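Local coordinates for protein pyridoxamine 5-phosphate-dependent dehydrase (Escherichia coli, PDB 3B8X) that catalyses removal of the C3'-hydroxyl group from GDP-4-keto-6-deoxy-D-mannose by combined transamination and deoxygenation, a step in L-colitose biosynthesis for the O-antigen, at residues 13-16 against 17-21; 20-23 against 24-28. The protein carries 1 engineered substitution. All coordinates share one frame; numbering follows the deposited sequence.

Interaction 1 of 2, residues 13-16 against 17-21; sequences WDDL and EYKAI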
ATOM      1  N   TRP B  13     -22.118 -10.184   0.694  1.00  7.11           N
ATOM      2  CA  TRP B  13     -22.031 -10.922  -0.541  1.00 11.60           C
ATOM      3  C   TRP B  13     -23.075 -12.009  -0.666  1.00 22.34           C
ATOM      4  O   TRP B  13     -23.534 -12.599   0.332  1.00 15.55           O
ATOM      5  CB  TRP B  13     -20.709 -11.675  -0.636  1.00 15.59           C
ATOM      6  CG  TRP B  13     -19.468 -10.846  -0.699  1.00  7.37           C
ATOM      7  CD1 TRP B  13     -19.371  -9.494  -0.707  1.00 14.98           C
ATOM      8  CD2 TRP B  13     -18.146 -11.348  -0.896  1.00  6.89           C
ATOM      9  NE1 TRP B  13     -18.051  -9.114  -0.856  1.00 14.40           N
ATOM     10  CE2 TRP B  13     -17.278 -10.245  -0.945  1.00  6.36           C
ATOM     11  CE3 TRP B  13     -17.607 -12.639  -1.021  1.00  9.53           C
ATOM     12  CZ2 TRP B  13     -15.881 -10.394  -1.023  1.00  2.93           C
ATOM     13  CZ3 TRP B  13     -16.228 -12.789  -1.144  1.00 11.63           C
ATOM     14  CH2 TRP B  13     -15.376 -11.662  -1.131  1.00 12.37           C
ATOM     15  N   ASP B  14     -23.388 -12.287  -1.925  1.00 26.89           N
ATOM     16  CA  ASP B  14     -24.250 -13.389  -2.319  1.00 33.91           C
ATOM     17  C   ASP B  14     -23.607 -14.128  -3.458  1.00 34.10           C
ATOM     18  O   ASP B  14     -22.415 -13.960  -3.744  1.00 22.98           O
ATOM     19  CB  ASP B  14     -25.759 -13.088  -2.521  1.00 19.28           C
ATOM     20  CG  ASP B  14     -26.076 -12.140  -3.662  1.00 16.77           C
ATOM     21  OD1 ASP B  14     -25.200 -11.842  -4.504  1.00 24.94           O
ATOM     22  OD2 ASP B  14     -27.235 -11.647  -3.712  1.00 33.40           O
ATOM     23  N   ASP B  15     -24.394 -14.976  -4.092  1.00 28.78           N
ATOM     24  CA  ASP B  15     -23.863 -15.748  -5.189  1.00 23.32           C
ATOM     25  C   ASP B  15     -23.187 -14.831  -6.208  1.00 14.86           C
ATOM     26  O   ASP B  15     -22.223 -15.245  -6.843  1.00 28.84           O
ATOM     27  CB  ASP B  15     -24.964 -16.590  -5.857  1.00 41.60           C
ATOM     28  CG  ASP B  15     -26.090 -15.724  -6.478  1.00 99.89           C
ATOM     29  OD1 ASP B  15     -27.042 -15.328  -5.753  1.00 99.89           O
ATOM     30  OD2 ASP B  15     -26.038 -15.445  -7.703  1.00 99.89           O
ATOM     31  N   LEU B  16     -23.697 -13.611  -6.397  1.00 13.36           N
ATOM     32  CA  LEU B  16     -23.161 -12.709  -7.410  1.00 18.00           C
ATOM     33  C   LEU B  16     -21.711 -12.339  -7.193  1.00 31.75           C
ATOM     34  O   LEU B  16     -20.941 -12.239  -8.157  1.00 21.77           O
ATOM     35  CB  LEU B  16     -24.018 -11.458  -7.620  1.00 21.29           C
ATOM     36  CG  LEU B  16     -25.452 -11.739  -8.093  1.00 36.23           C
ATOM     37  CD1 LEU B  16     -26.175 -10.434  -8.364  1.00 30.41           C
ATOM     38  CD2 LEU B  16     -25.437 -12.614  -9.340  1.00 24.70           C
ATOM     39  N   GLU B  17     -21.324 -12.140  -5.940  1.00 19.67           N
ATOM     40  CA  GLU B  17     -19.930 -11.809  -5.692  1.00 15.55           C
ATOM     41  C   GLU B  17     -19.050 -13.013  -5.978  1.00 58.24           C
ATOM     42  O   GLU B  17     -17.998 -12.885  -6.572  1.00 21.68           O
ATOM     43  CB  GLU B  17     -19.713 -11.224  -4.312  1.00 12.81           C
ATOM     44  CG  GLU B  17     -20.174  -9.756  -4.262  1.00 11.79           C
ATOM     45  CD  GLU B  17     -21.676  -9.628  -4.116  1.00 16.76           C
ATOM     46  OE1 GLU B  17     -22.329 -10.641  -3.848  1.00 12.60           O
ATOM     47  OE2 GLU B  17     -22.216  -8.518  -4.271  1.00 14.03           O
ATOM     48  N   TYR B  18     -19.523 -14.198  -5.639  1.00 22.25           N
ATOM     49  CA  TYR B  18     -18.770 -15.424  -5.901  1.00 14.13           C
ATOM     50  C   TYR B  18     -18.668 -15.716  -7.376  1.00 20.74           C
ATOM     51  O   TYR B  18     -17.655 -16.224  -7.850  1.00 11.37           O
ATOM     52  CB  TYR B  18     -19.456 -16.572  -5.183  1.00 30.82           C
ATOM     53  CG  TYR B  18     -19.130 -16.540  -3.707  1.00 16.55           C
ATOM     54  CD1 TYR B  18     -19.935 -15.835  -2.791  1.00 26.25           C
ATOM     55  CD2 TYR B  18     -17.957 -17.153  -3.236  1.00 21.78           C
ATOM     56  CE1 TYR B  18     -19.571 -15.779  -1.441  1.00 22.76           C
ATOM     57  CE2 TYR B  18     -17.581 -17.084  -1.912  1.00 19.30           C
ATOM     58  CZ  TYR B  18     -18.410 -16.428  -1.013  1.00 99.89           C
ATOM     59  OH  TYR B  18     -18.044 -16.411   0.314  1.00 31.06           O
ATOM     60  N   LYS B  19     -19.726 -15.378  -8.099  1.00 14.54           N
ATOM     61  CA  LYS B  19     -19.739 -15.547  -9.546  1.00  9.49           C
ATOM     62  C   LYS B  19     -18.721 -14.597 -10.189  1.00  8.43           C
ATOM     63  O   LYS B  19     -18.102 -14.907 -11.212  1.00 19.08           O
ATOM     64  CB  LYS B  19     -21.153 -15.288 -10.118  1.00 29.92           C
ATOM     65  CG  LYS B  19     -22.030 -16.549 -10.178  1.00 22.61           C
ATOM     66  CD  LYS B  19     -23.498 -16.267  -9.890  1.00 99.89           C
ATOM     67  CE  LYS B  19     -24.172 -17.477  -9.239  1.00 54.33           C
ATOM     68  NZ  LYS B  19     -25.208 -18.104 -10.113  1.00 99.89           N
ATOM     69  N   ALA B  20     -18.597 -13.404  -9.615  1.00 16.13           N
ATOM     70  CA  ALA B  20     -17.618 -12.439 -10.110  1.00 17.71           C
ATOM     71  C   ALA B  20     -16.215 -13.013  -9.928  1.00 19.47           C
ATOM     72  O   ALA B  20     -15.395 -12.953 -10.832  1.00 13.75           O
ATOM     73  CB  ALA B  20     -17.772 -11.076  -9.361  1.00 14.01           C
ATOM     74  N   ILE B  21     -15.911 -13.513  -8.731  1.00 16.07           N
ATOM     75  CA  ILE B  21     -14.598 -14.089  -8.467  1.00 15.30           C
ATOM     76  C   ILE B  21     -14.311 -15.236  -9.417  1.00 11.89           C
ATOM     77  O   ILE B  21     -13.225 -15.351  -9.977  1.00 15.89           O
ATOM     78  CB  ILE B  21     -14.489 -14.575  -7.026  1.00 14.46           C
ATOM     79  CG1 ILE B  21     -14.599 -13.347  -6.096  1.00 15.61           C
ATOM     80  CG2 ILE B  21     -13.226 -15.403  -6.828  1.00 11.10           C
ATOM     81  CD1 ILE B  21     -14.742 -13.668  -4.599  1.00 11.66           C
TER

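Interaction 2 of 2, residues 20-23 against 24-28; sequences AIQS and VLDSK. With G4M ([(2R,3S,4R,5R)-5-(2-amino-6-oxo-1,6-dihydro-9H-purin-9-yl)-3,4-dihydroxytetrahydrofuran-2-yl]methyl (2R,3S,4S,5S,6R)-3,4-dihydroxy-5-[({3-hydroxy-2-methyl-5-[(phosphonooxy)methyl]pyridin-4-yl}methyl)amino]-6-methyltetrahydro-2H-pyran-2-yl dihydrogen diphosphate), chain G.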
ATOM      1  N   ALA B  20     -18.597 -13.404  -9.615  1.00 16.13           N
ATOM      2  CA  ALA B  20     -17.618 -12.439 -10.110  1.00 17.71           C
ATOM      3  C   ALA B  20     -16.215 -13.013  -9.928  1.00 19.47           C
ATOM      4  O   ALA B  20     -15.395 -12.953 -10.832  1.00 13.75           O
ATOM      5  CB  ALA B  20     -17.772 -11.076  -9.361  1.00 14.01           C
ATOM      6  N   ILE B  21     -15.911 -13.513  -8.731  1.00 16.07           N
ATOM      7  CA  ILE B  21     -14.598 -14.089  -8.467  1.00 15.30           C
ATOM      8  C   ILE B  21     -14.311 -15.236  -9.417  1.00 11.89           C
ATOM      9  O   ILE B  21     -13.225 -15.351  -9.977  1.00 15.89           O
ATOM     10  CB  ILE B  21     -14.489 -14.575  -7.026  1.00 14.46           C
ATOM     11  CG1 ILE B  21     -14.599 -13.347  -6.096  1.00 15.61           C
ATOM     12  CG2 ILE B  21     -13.226 -15.403  -6.828  1.00 11.10           C
ATOM     13  CD1 ILE B  21     -14.742 -13.668  -4.599  1.00 11.66           C
ATOM     14  N   GLN B  22     -15.318 -16.065  -9.634  1.00 21.26           N
ATOM     15  CA  GLN B  22     -15.165 -17.172 -10.559  1.00 15.65           C
ATOM     16  C   GLN B  22     -14.776 -16.667 -11.937  1.00 12.67           C
ATOM     17  O   GLN B  22     -13.947 -17.265 -12.640  1.00 17.51           O
ATOM     18  CB  GLN B  22     -16.474 -17.969 -10.651  1.00 18.49           C
ATOM     19  CG  GLN B  22     -16.263 -19.296 -11.349  1.00 21.07           C
ATOM     20  CD  GLN B  22     -15.086 -20.112 -10.776  1.00 36.68           C
ATOM     21  OE1 GLN B  22     -15.047 -20.432  -9.581  1.00 23.33           O
ATOM     22  NE2 GLN B  22     -14.141 -20.476 -11.641  1.00 14.12           N
ATOM     23  N   SER B  23     -15.424 -15.590 -12.360  1.00 14.45           N
ATOM     24  CA  SER B  23     -15.125 -15.000 -13.643  1.00 20.36           C
ATOM     25  C   SER B  23     -13.685 -14.519 -13.728  1.00 32.19           C
ATOM     26  O   SER B  23     -13.061 -14.659 -14.779  1.00 21.08           O
ATOM     27  CB  SER B  23     -16.113 -13.885 -13.989  1.00 10.41           C
ATOM     28  OG  SER B  23     -17.192 -13.889 -13.070  1.00 91.19           O
ATOM     29  N   VAL B  24     -13.134 -13.962 -12.648  1.00 15.15           N
ATOM     30  CA  VAL B  24     -11.724 -13.575 -12.705  1.00 14.86           C
ATOM     31  C   VAL B  24     -10.849 -14.845 -12.765  1.00 21.11           C
ATOM     32  O   VAL B  24      -9.908 -14.963 -13.543  1.00 20.67           O
ATOM     33  CB  VAL B  24     -11.317 -12.717 -11.504  1.00 20.84           C
ATOM     34  CG1 VAL B  24      -9.795 -12.362 -11.547  1.00  6.06           C
ATOM     35  CG2 VAL B  24     -12.165 -11.504 -11.465  1.00  2.73           C
ATOM     36  N   LEU B  25     -11.185 -15.813 -11.931  1.00 21.63           N
ATOM     37  CA  LEU B  25     -10.449 -17.059 -11.907  1.00  9.39           C
ATOM     38  C   LEU B  25     -10.466 -17.680 -13.287  1.00 36.59           C
ATOM     39  O   LEU B  25      -9.443 -18.051 -13.808  1.00 16.97           O
ATOM     40  CB  LEU B  25     -11.130 -18.002 -10.907  1.00 18.57           C
ATOM     41  CG  LEU B  25     -10.946 -17.579  -9.456  1.00 15.61           C
ATOM     42  CD1 LEU B  25     -11.837 -18.380  -8.570  1.00 19.49           C
ATOM     43  CD2 LEU B  25      -9.475 -17.773  -9.029  1.00 18.48           C
ATOM     44  N   ASP B  26     -11.636 -17.814 -13.891  1.00 18.50           N
ATOM     45  CA  ASP B  26     -11.678 -18.431 -15.214  1.00 18.11           C
ATOM     46  C   ASP B  26     -10.793 -17.675 -16.181  1.00 24.11           C
ATOM     47  O   ASP B  26     -10.148 -18.284 -17.009  1.00 28.51           O
ATOM     48  CB  ASP B  26     -13.095 -18.444 -15.762  1.00 17.33           C
ATOM     49  CG  ASP B  26     -14.013 -19.343 -14.965  1.00 26.08           C
ATOM     50  OD1 ASP B  26     -13.491 -20.155 -14.165  1.00 24.51           O
ATOM     51  OD2 ASP B  26     -15.257 -19.236 -15.126  1.00 42.27           O
ATOM     52  N   SER B  27     -10.753 -16.352 -16.087  1.00 19.98           N
ATOM     53  CA  SER B  27      -9.953 -15.552 -17.019  1.00 23.16           C
ATOM     54  C   SER B  27      -8.433 -15.691 -16.894  1.00 14.39           C
ATOM     55  O   SER B  27      -7.681 -15.390 -17.812  1.00 24.30           O
ATOM     56  CB  SER B  27     -10.322 -14.068 -16.891  1.00 19.33           C
ATOM     57  OG  SER B  27      -9.718 -13.513 -15.729  1.00 28.52           O
ATOM     58  N   LYS B  28      -7.984 -16.013 -15.702  1.00 13.88           N
ATOM     59  CA  LYS B  28      -6.567 -16.108 -15.456  1.00 19.61           C
ATOM     60  C   LYS B  28      -5.779 -14.788 -15.438  1.00 17.34           C
ATOM     61  O   LYS B  28      -4.550 -14.784 -15.405  1.00 22.90           O
ATOM     62  CB  LYS B  28      -5.956 -17.240 -16.265  1.00 20.53           C
ATOM     63  CG  LYS B  28      -6.474 -18.620 -15.816  1.00 16.26           C
ATOM     64  CD  LYS B  28      -5.906 -19.710 -16.725  1.00 35.25           C
ATOM     65  CE  LYS B  28      -6.611 -21.044 -16.531  1.00 25.22           C
ATOM     66  NZ  LYS B  28      -6.211 -22.088 -17.531  1.00 99.89           N
TER
HETATM   67  OP3 G4M G 500       6.101  -5.336  -8.488  1.00  7.98           O
HETATM   68  PL  G4M G 500       6.228  -5.347  -6.891  1.00  6.08           P
HETATM   69  OP1 G4M G 500       5.498  -4.109  -6.248  1.00  4.87           O
HETATM   70  OP2 G4M G 500       5.686  -6.708  -6.237  1.00  6.52           O
HETATM   71  OP4 G4M G 500       7.775  -5.350  -6.455  1.00  7.96           O
HETATM   72  C5B G4M G 500       8.390  -4.106  -6.726  1.00  6.20           C
HETATM   73  C5L G4M G 500       9.879  -4.313  -7.016  1.00 10.16           C
HETATM   74  C6L G4M G 500      10.841  -3.847  -6.127  1.00  6.57           C
HETATM   75  N1L G4M G 500      12.158  -3.982  -6.343  1.00 13.42           N
HETATM   76  C2L G4M G 500      12.619  -4.461  -7.481  1.00 17.00           C
HETATM   77  C2A G4M G 500      14.132  -4.480  -7.677  1.00 12.84           C
HETATM   78  C3L G4M G 500      11.721  -4.943  -8.462  1.00  8.70           C
HETATM   79  O3L G4M G 500      12.176  -5.426  -9.644  1.00  9.35           O
HETATM   80  C4L G4M G 500      10.320  -4.871  -8.224  1.00 10.13           C
HETATM   81  C4A G4M G 500       9.396  -5.274  -9.198  1.00  7.62           C
HETATM   82  N4A G4M G 500       9.835  -5.775 -10.347  1.00 21.18           N
HETATM   83  C4G G4M G 500       8.952  -6.325 -11.263  1.00 47.59           C
HETATM   84  C5G G4M G 500       9.351  -5.984 -12.702  1.00 17.44           C
HETATM   85  C6G G4M G 500      10.799  -6.420 -12.928  1.00 11.43           C
HETATM   86  O5G G4M G 500       8.507  -6.735 -13.575  1.00 24.40           O
HETATM   87  C3G G4M G 500       7.498  -5.895 -11.010  1.00 23.60           C
HETATM   88  O3G G4M G 500       6.748  -7.042 -10.572  1.00 46.86           O
HETATM   89  C2G G4M G 500       6.897  -5.283 -12.301  1.00 37.96           C
HETATM   90  O2G G4M G 500       5.481  -5.057 -12.141  1.00 28.36           O
HETATM   91  C1G G4M G 500       7.186  -6.155 -13.557  1.00 42.69           C
HETATM   92  O1G G4M G 500       7.040  -5.364 -14.749  1.00 30.22           O
HETATM   93  P2  G4M G 500       6.244  -6.358 -15.708  1.00 31.27           P
HETATM   94  O3P G4M G 500       7.009  -7.765 -15.888  1.00 41.50           O
HETATM   95  O4P G4M G 500       6.183  -5.644 -17.140  1.00 64.45           O
HETATM   96  OPP G4M G 500       4.784  -6.604 -15.057  1.00 52.36           O
HETATM   97  P   G4M G 500       3.700  -6.863 -16.236  1.00 32.93           P
HETATM   98  O1P G4M G 500       4.126  -6.276 -17.676  1.00 30.67           O
HETATM   99  O2P G4M G 500       2.352  -6.111 -15.776  1.00 56.02           O
HETATM  100  O5' G4M G 500       3.344  -8.450 -16.349  1.00 33.02           O
HETATM  101  C5' G4M G 500       4.438  -9.195 -16.880  1.00 10.73           C
HETATM  102  C4' G4M G 500       3.930 -10.202 -17.921  1.00 32.72           C
HETATM  103  O4' G4M G 500       3.032 -11.183 -17.323  1.00 41.60           O
HETATM  104  C3' G4M G 500       3.119  -9.473 -19.035  1.00 99.89           C
HETATM  105  O3' G4M G 500       3.313 -10.084 -20.313  1.00 47.00           O
HETATM  106  C2' G4M G 500       1.660  -9.601 -18.541  1.00 27.64           C
HETATM  107  O2' G4M G 500       0.755  -9.713 -19.650  1.00 61.82           O
HETATM  108  C1' G4M G 500       1.688 -10.939 -17.788  1.00 34.16           C
HETATM  109  N9  G4M G 500       0.745 -10.913 -16.672  1.00 45.95           N
HETATM  110  C8  G4M G 500       0.797 -10.076 -15.594  1.00 48.03           C
HETATM  111  N7  G4M G 500      -0.210 -10.360 -14.807  1.00 94.45           N
HETATM  112  C4  G4M G 500      -0.323 -11.735 -16.549  1.00 99.89           C
HETATM  113  C5  G4M G 500      -0.936 -11.385 -15.343  1.00 54.93           C
HETATM  114  C6  G4M G 500      -2.083 -12.113 -14.947  1.00 18.80           C
HETATM  115  O6  G4M G 500      -2.646 -11.885 -13.897  1.00 25.03           O
HETATM  116  N3  G4M G 500      -0.820 -12.713 -17.292  1.00 15.12           N
HETATM  117  C2  G4M G 500      -1.889 -13.373 -16.916  1.00 99.89           C
HETATM  118  N1  G4M G 500      -2.528 -13.095 -15.751  1.00 12.46           N
HETATM  119  N2  G4M G 500      -2.363 -14.383 -17.708  1.00 21.54           N

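Interaction 1 of 2, residues 13-16 against 17-21
D14 and E17 form a capping box at the start of helix 15-27. The backbone N of D14 donates to E17 OE1 over 2.7 Å in an almost straight bond (178°), reaching that oxygen on its anti side, though tilted out of the carboxylate plane. D14, at the N-cap, accepts the N-H of L16 on OD1 at 3.0 Å, from above the carboxylate plane. The two acid groups come close, D14 OD1 lying 3.2 Å from E17 OE1. K267 probably eases this repulsion, because its NZ forms salt bridges with both D14 OD1 and E17 OE2. Closing the first turn, K19 N bonds to D15 O at 2.8 Å, while the side chains of the same pair make a long salt bridge on the exposed surface, with the K19 chain packed against D15.

E17 CB sits over one face of W13, 3.8 Å from the centroid of the five-membered ring, in a CH-pi contact; beyond it the bend at chi2 (80°) folds the carboxylate back to D14 N. The six-membered ring of W13 presents its edge to the face of Y18 in a T-shaped pair, centroids 5.5 Å apart and planes at 80°. Farther along the indole, CZ3 of W13 meets I21 CD1 at 3.9 Å. W13 and E17 also pack on I260 of helix 255-286, W13 NE1 bonds to A193 O, and F30 of the second subunit meets the indole ring.

Interaction 2 of 2, residues 20-23 against 24-28
I21 and L25 lie side by side on the buried flank of helix 15-27, an i, i+4 pair in the last turns of an alpha helix that ends at a residue of positive phi. I21 CG2 touches L25 CD1 at 3.7 Å, and the two side chains point the same way. Around them the packing is dense: helix 255-286 covers this flank, with I260 against I21, A259 against V24 and M256 against L25, while I21 and L25 of the second subunit pack crosswise, each on the other residue of this pair. Beneath lies regular alpha-helical bonding, such as L25 N to I21 O at 2.9 Å.

The solvent side is held by a polar pair instead. Q22 swings its CG away from the backbone N (chi1 -167°), and a bend at chi2 then brings the amide along the helix to D26. Its NE2 donates to D26 OD1 at 2.6 Å; the oxygen lies in the amide plane, but the donor approaches from above the carboxylate. This bond probably steadies the D26 carboxylate, which also lies near Q22 O, another acceptor. S23, apart from this pair, packs on Y35 of helix 34-47 and turns its OG back to bond to K19 O.

At the helix end V24 O accepts twice, from S27 OG at 2.6 Å and from K28 N at 3.1 Å, an N-H shared with L25 O. S27 OG is also bonded to M29 N, so this hydroxyl ties the last turn to the loop beyond. K28 leaves the helix with a positive phi of 71°, and its carbonyl faces the guanine of the bound nucleotide-sugar adduct. G4M N1 donates to K28 O at 2.7 Å. A weak second bond runs from G4M N2 to K28 O at 3.2 Å.

Overall arrangement
Interactions 1 and 2 follow one another along helix 15-27, share A20 and I21, and have centres 11 Å apart. The first caps the start of the helix, the second covers its last turns, and both pack against helix 255-286 and the second subunit. Each end lies near a ligand: K28 of interaction 2 binds the guanine of one G4M directly, whereas the side chain of W13 in interaction 1 is about 7 Å from a bound G4M. The site that K28 helps form is built by both subunits: S185, S59 and E164 of the second subunit join F30 and R221 in bonding the adduct. The helix thus lies at the subunit interface, with a ligand near either end.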